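PDB 3GXV: replicative DNA helicase from Helicobacter pylori, which probably unwinds duplex DNA at the replication fork as an ATP-driven hexameric helicase and interacts with primase through its N-terminal domain. Local coordinates for residues B[30-42]-B[98-110]. Numbering follows the deposited sequence.
Sequences EVHSVLEPSDFYY and VEEIKNASIKRKL
S105 OG donates to D39 OD1 over 2.6 Å, reaching the carboxylate on its anti side and 26° out of its plane. The other oxygen, D39 OD2, accepts the backbone N of E36 at 2.9 Å, so both carboxylate oxygens are engaged, which restrains the group's rotation; K109 NZ adds a long salt bridge to OD1. A chi1 of 174° sets S105 OG opposite its own backbone N, facing D39, and OG also accepts a hydrogen bond from water 1. R108 NH2 gives D39 O a weak bond at 3.3 Å, its 137° angle far from straight. Water 2 accepts from R108 NH2 and donates to S38 O and F40 O, while water 3 accepts from R108 NH1. Y41 CB lies over one guanidinium face. K102 brings NZ within a weak 3.4 Å bond of V34 O. Toward the N-terminal side of 98-110, L35 straddles the helix surface, CD1 on V98 CG1 and CD2 on I101 CG2, both tight at 3.4 Å. The contact thus joins the link between helices 27-32 and 43-57 to helix 95-119 in this all-helical domain, with F40 meeting F49 of helix 43-57 and Y41 touching L7 of helix 3-23.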
# COMPACT_ATOMS: atom_id res chain seq x y z
N GLU B 30 8.61 -4.47 -11.19
CA GLU B 30 8.78 -5.47 -12.23
C GLU B 30 7.83 -5.20 -13.40
O GLU B 30 8.25 -5.15 -14.56
CB GLU B 30 8.53 -6.86 -11.64
CG GLU B 30 9.50 -7.23 -10.50
CD GLU B 30 8.97 -6.89 -9.11
OE1 GLU B 30 7.98 -7.52 -8.67
OE2 GLU B 30 9.54 -6.00 -8.44
N VAL B 31 6.55 -5.00 -13.08
CA VAL B 31 5.53 -4.72 -14.08
C VAL B 31 5.86 -3.48 -14.90
O VAL B 31 5.67 -3.47 -16.12
CB VAL B 31 4.16 -4.52 -13.41
CG1 VAL B 31 3.10 -4.15 -14.46
CG2 VAL B 31 3.76 -5.80 -12.68
N HIS B 32 6.36 -2.44 -14.24
CA HIS B 32 6.72 -1.17 -14.88
C HIS B 32 7.95 -1.31 -15.77
O HIS B 32 8.20 -0.47 -16.64
CB HIS B 32 6.98 -0.09 -13.82
CG HIS B 32 7.11 1.30 -14.37
ND1 HIS B 32 7.64 2.34 -13.63
CD2 HIS B 32 6.76 1.82 -15.56
CE1 HIS B 32 7.61 3.44 -14.35
NE2 HIS B 32 7.08 3.16 -15.52
N SER B 33 8.72 -2.37 -15.56
CA SER B 33 9.93 -2.60 -16.35
C SER B 33 9.54 -3.12 -17.73
O SER B 33 10.40 -3.36 -18.58
CB SER B 33 10.84 -3.61 -15.66
OG SER B 33 12.06 -3.74 -16.35
N VAL B 34 8.23 -3.28 -17.94
CA VAL B 34 7.70 -3.77 -19.20
C VAL B 34 6.44 -3.01 -19.62
O VAL B 34 6.05 -3.05 -20.78
CB VAL B 34 7.39 -5.30 -19.10
CG1 VAL B 34 6.50 -5.75 -20.27
CG2 VAL B 34 8.70 -6.09 -19.11
N LEU B 35 5.82 -2.29 -18.69
CA LEU B 35 4.58 -1.58 -18.99
C LEU B 35 4.48 -0.12 -18.57
O LEU B 35 4.88 0.25 -17.48
CB LEU B 35 3.40 -2.33 -18.37
CG LEU B 35 3.05 -3.73 -18.89
CD1 LEU B 35 2.05 -4.38 -17.96
CD2 LEU B 35 2.49 -3.64 -20.30
N GLU B 36 3.94 0.69 -19.46
CA GLU B 36 3.68 2.10 -19.19
C GLU B 36 2.15 2.17 -19.13
O GLU B 36 1.47 1.27 -19.61
CB GLU B 36 4.19 2.99 -20.33
CG GLU B 36 5.70 3.06 -20.47
CD GLU B 36 6.40 3.40 -19.17
OE1 GLU B 36 5.79 4.07 -18.31
OE2 GLU B 36 7.57 2.99 -19.01
N PRO B 37 1.59 3.23 -18.52
CA PRO B 37 0.12 3.33 -18.46
C PRO B 37 -0.50 3.22 -19.86
O PRO B 37 -1.46 2.46 -20.09
CB PRO B 37 -0.11 4.70 -17.82
CG PRO B 37 1.09 4.84 -16.90
CD PRO B 37 2.24 4.32 -17.77
N SER B 38 0.06 3.97 -20.80
CA SER B 38 -0.41 3.98 -22.18
C SER B 38 -0.45 2.59 -22.81
O SER B 38 -1.01 2.41 -23.89
CB SER B 38 0.48 4.91 -23.02
OG SER B 38 1.84 4.49 -23.00
N ASP B 39 0.14 1.59 -22.16
CA ASP B 39 0.12 0.24 -22.72
C ASP B 39 -1.10 -0.57 -22.34
O ASP B 39 -1.22 -1.72 -22.75
CB ASP B 39 1.36 -0.55 -22.32
CG ASP B 39 2.61 -0.07 -23.00
OD1 ASP B 39 2.56 0.17 -24.23
OD2 ASP B 39 3.64 0.06 -22.31
N PHE B 40 -2.00 0.03 -21.55
CA PHE B 40 -3.22 -0.68 -21.14
C PHE B 40 -4.33 -0.44 -22.14
O PHE B 40 -4.50 0.66 -22.63
CB PHE B 40 -3.67 -0.24 -19.75
CG PHE B 40 -2.85 -0.81 -18.64
CD1 PHE B 40 -1.59 -0.28 -18.33
CD2 PHE B 40 -3.28 -1.93 -17.94
CE1 PHE B 40 -0.80 -0.86 -17.35
CE2 PHE B 40 -2.48 -2.51 -16.95
CZ PHE B 40 -1.24 -1.97 -16.67
N TYR B 41 -5.07 -1.51 -22.43
CA TYR B 41 -6.18 -1.51 -23.39
C TYR B 41 -7.38 -0.71 -22.87
O TYR B 41 -7.90 0.16 -23.57
CB TYR B 41 -6.54 -2.96 -23.68
CG TYR B 41 -7.88 -3.21 -24.35
CD1 TYR B 41 -8.22 -2.59 -25.56
CD2 TYR B 41 -8.79 -4.09 -23.79
CE1 TYR B 41 -9.45 -2.85 -26.17
CE2 TYR B 41 -10.00 -4.36 -24.39
CZ TYR B 41 -10.33 -3.74 -25.57
OH TYR B 41 -11.55 -3.99 -26.12
N TYR B 42 -7.81 -1.00 -21.65
CA TYR B 42 -8.92 -0.27 -21.05
C TYR B 42 -8.25 0.93 -20.37
O TYR B 42 -7.54 0.77 -19.39
CB TYR B 42 -9.62 -1.14 -20.01
CG TYR B 42 -10.89 -0.54 -19.49
CD1 TYR B 42 -11.87 -0.10 -20.37
CD2 TYR B 42 -11.12 -0.42 -18.12
CE1 TYR B 42 -13.05 0.45 -19.90
CE2 TYR B 42 -12.29 0.13 -17.64
CZ TYR B 42 -13.26 0.56 -18.54
OH TYR B 42 -14.45 1.07 -18.08
N VAL B 98 1.57 -9.87 -17.95
CA VAL B 98 2.23 -8.60 -18.23
C VAL B 98 2.77 -8.56 -19.64
O VAL B 98 2.60 -7.56 -20.33
CB VAL B 98 3.35 -8.34 -17.21
CG1 VAL B 98 4.13 -7.10 -17.58
CG2 VAL B 98 2.75 -8.17 -15.84
N GLU B 99 3.43 -9.64 -20.07
CA GLU B 99 3.98 -9.74 -21.42
C GLU B 99 2.84 -9.84 -22.45
O GLU B 99 3.01 -9.48 -23.61
CB GLU B 99 4.89 -10.96 -21.58
CG GLU B 99 5.55 -11.03 -22.95
CD GLU B 99 6.15 -12.39 -23.29
OE1 GLU B 99 6.72 -12.53 -24.39
OE2 GLU B 99 6.05 -13.32 -22.46
N GLU B 100 1.69 -10.34 -22.01
CA GLU B 100 0.55 -10.46 -22.90
C GLU B 100 -0.00 -9.06 -23.10
O GLU B 100 -0.33 -8.65 -24.22
CB GLU B 100 -0.52 -11.37 -22.29
CG GLU B 100 -1.63 -11.74 -23.26
CD GLU B 100 -2.56 -12.81 -22.73
OE1 GLU B 100 -2.08 -13.75 -22.05
OE2 GLU B 100 -3.77 -12.72 -23.02
N ILE B 101 -0.10 -8.32 -22.00
CA ILE B 101 -0.60 -6.95 -22.04
C ILE B 101 0.29 -6.09 -22.94
O ILE B 101 -0.20 -5.28 -23.72
CB ILE B 101 -0.63 -6.35 -20.62
CG1 ILE B 101 -1.82 -6.94 -19.85
CG2 ILE B 101 -0.71 -4.82 -20.67
CD1 ILE B 101 -1.83 -6.63 -18.38
N LYS B 102 1.59 -6.31 -22.84
CA LYS B 102 2.58 -5.57 -23.63
C LYS B 102 2.46 -5.91 -25.10
O LYS B 102 2.54 -5.01 -25.95
CB LYS B 102 4.00 -5.89 -23.14
CG LYS B 102 5.08 -5.06 -23.81
CD LYS B 102 4.82 -3.57 -23.57
CE LYS B 102 5.80 -2.70 -24.33
NZ LYS B 102 7.19 -2.99 -23.94
N ASN B 103 2.28 -7.20 -25.39
CA ASN B 103 2.13 -7.71 -26.75
C ASN B 103 0.92 -7.12 -27.48
O ASN B 103 1.01 -6.80 -28.66
CB ASN B 103 2.03 -9.24 -26.73
CG ASN B 103 3.39 -9.93 -26.62
OD1 ASN B 103 3.48 -11.09 -26.21
ND2 ASN B 103 4.45 -9.22 -27.00
N ALA B 104 -0.22 -7.00 -26.80
CA ALA B 104 -1.41 -6.46 -27.44
C ALA B 104 -1.28 -4.95 -27.60
O ALA B 104 -1.89 -4.34 -28.47
CB ALA B 104 -2.65 -6.80 -26.63
N SER B 105 -0.47 -4.34 -26.74
CA SER B 105 -0.22 -2.91 -26.84
C SER B 105 0.54 -2.70 -28.15
O SER B 105 0.16 -1.88 -28.98
CB SER B 105 0.62 -2.44 -25.66
OG SER B 105 0.99 -1.08 -25.82
N ILE B 106 1.60 -3.48 -28.35
CA ILE B 106 2.42 -3.39 -29.56
C ILE B 106 1.60 -3.65 -30.83
O ILE B 106 1.81 -2.99 -31.86
CB ILE B 106 3.61 -4.38 -29.48
CG1 ILE B 106 4.53 -3.96 -28.32
CG2 ILE B 106 4.37 -4.42 -30.81
CD1 ILE B 106 5.76 -4.84 -28.16
N LYS B 107 0.70 -4.62 -30.76
CA LYS B 107 -0.14 -4.93 -31.90
C LYS B 107 -0.98 -3.71 -32.27
O LYS B 107 -1.06 -3.35 -33.44
CB LYS B 107 -1.06 -6.12 -31.60
CG LYS B 107 -0.34 -7.44 -31.57
CD LYS B 107 -1.27 -8.60 -31.83
CE LYS B 107 -1.79 -8.60 -33.25
NZ LYS B 107 -2.56 -9.83 -33.61
N ARG B 108 -1.61 -3.08 -31.28
CA ARG B 108 -2.44 -1.90 -31.51
C ARG B 108 -1.62 -0.75 -32.10
O ARG B 108 -2.12 0.04 -32.91
CB ARG B 108 -3.13 -1.46 -30.21
CG ARG B 108 -4.17 -2.45 -29.68
CD ARG B 108 -5.02 -1.83 -28.58
NE ARG B 108 -4.21 -1.33 -27.47
CZ ARG B 108 -3.69 -2.09 -26.50
NH1 ARG B 108 -3.90 -3.40 -26.49
NH2 ARG B 108 -2.94 -1.53 -25.56
N LYS B 109 -0.36 -0.66 -31.70
CA LYS B 109 0.54 0.37 -32.21
C LYS B 109 0.90 0.03 -33.66
O LYS B 109 1.14 0.90 -34.48
CB LYS B 109 1.81 0.44 -31.36
CG LYS B 109 1.58 0.87 -29.93
CD LYS B 109 2.90 1.17 -29.24
CE LYS B 109 2.73 1.27 -27.73
NZ LYS B 109 1.75 2.33 -27.34
N LEU B 110 0.94 -1.26 -33.94
CA LEU B 110 1.25 -1.75 -35.27
C LEU B 110 0.12 -1.36 -36.21
O LEU B 110 0.36 -0.84 -37.29
CB LEU B 110 1.40 -3.27 -35.23
CG LEU B 110 2.73 -3.78 -34.65
CD1 LEU B 110 2.61 -5.25 -34.32
CD2 LEU B 110 3.84 -3.53 -35.65
O HOH W 1 -1.23 0.50 -26.79
O HOH W 2 -3.23 1.42 -25.44
O HOH W 3 -2.88 -4.14 -23.91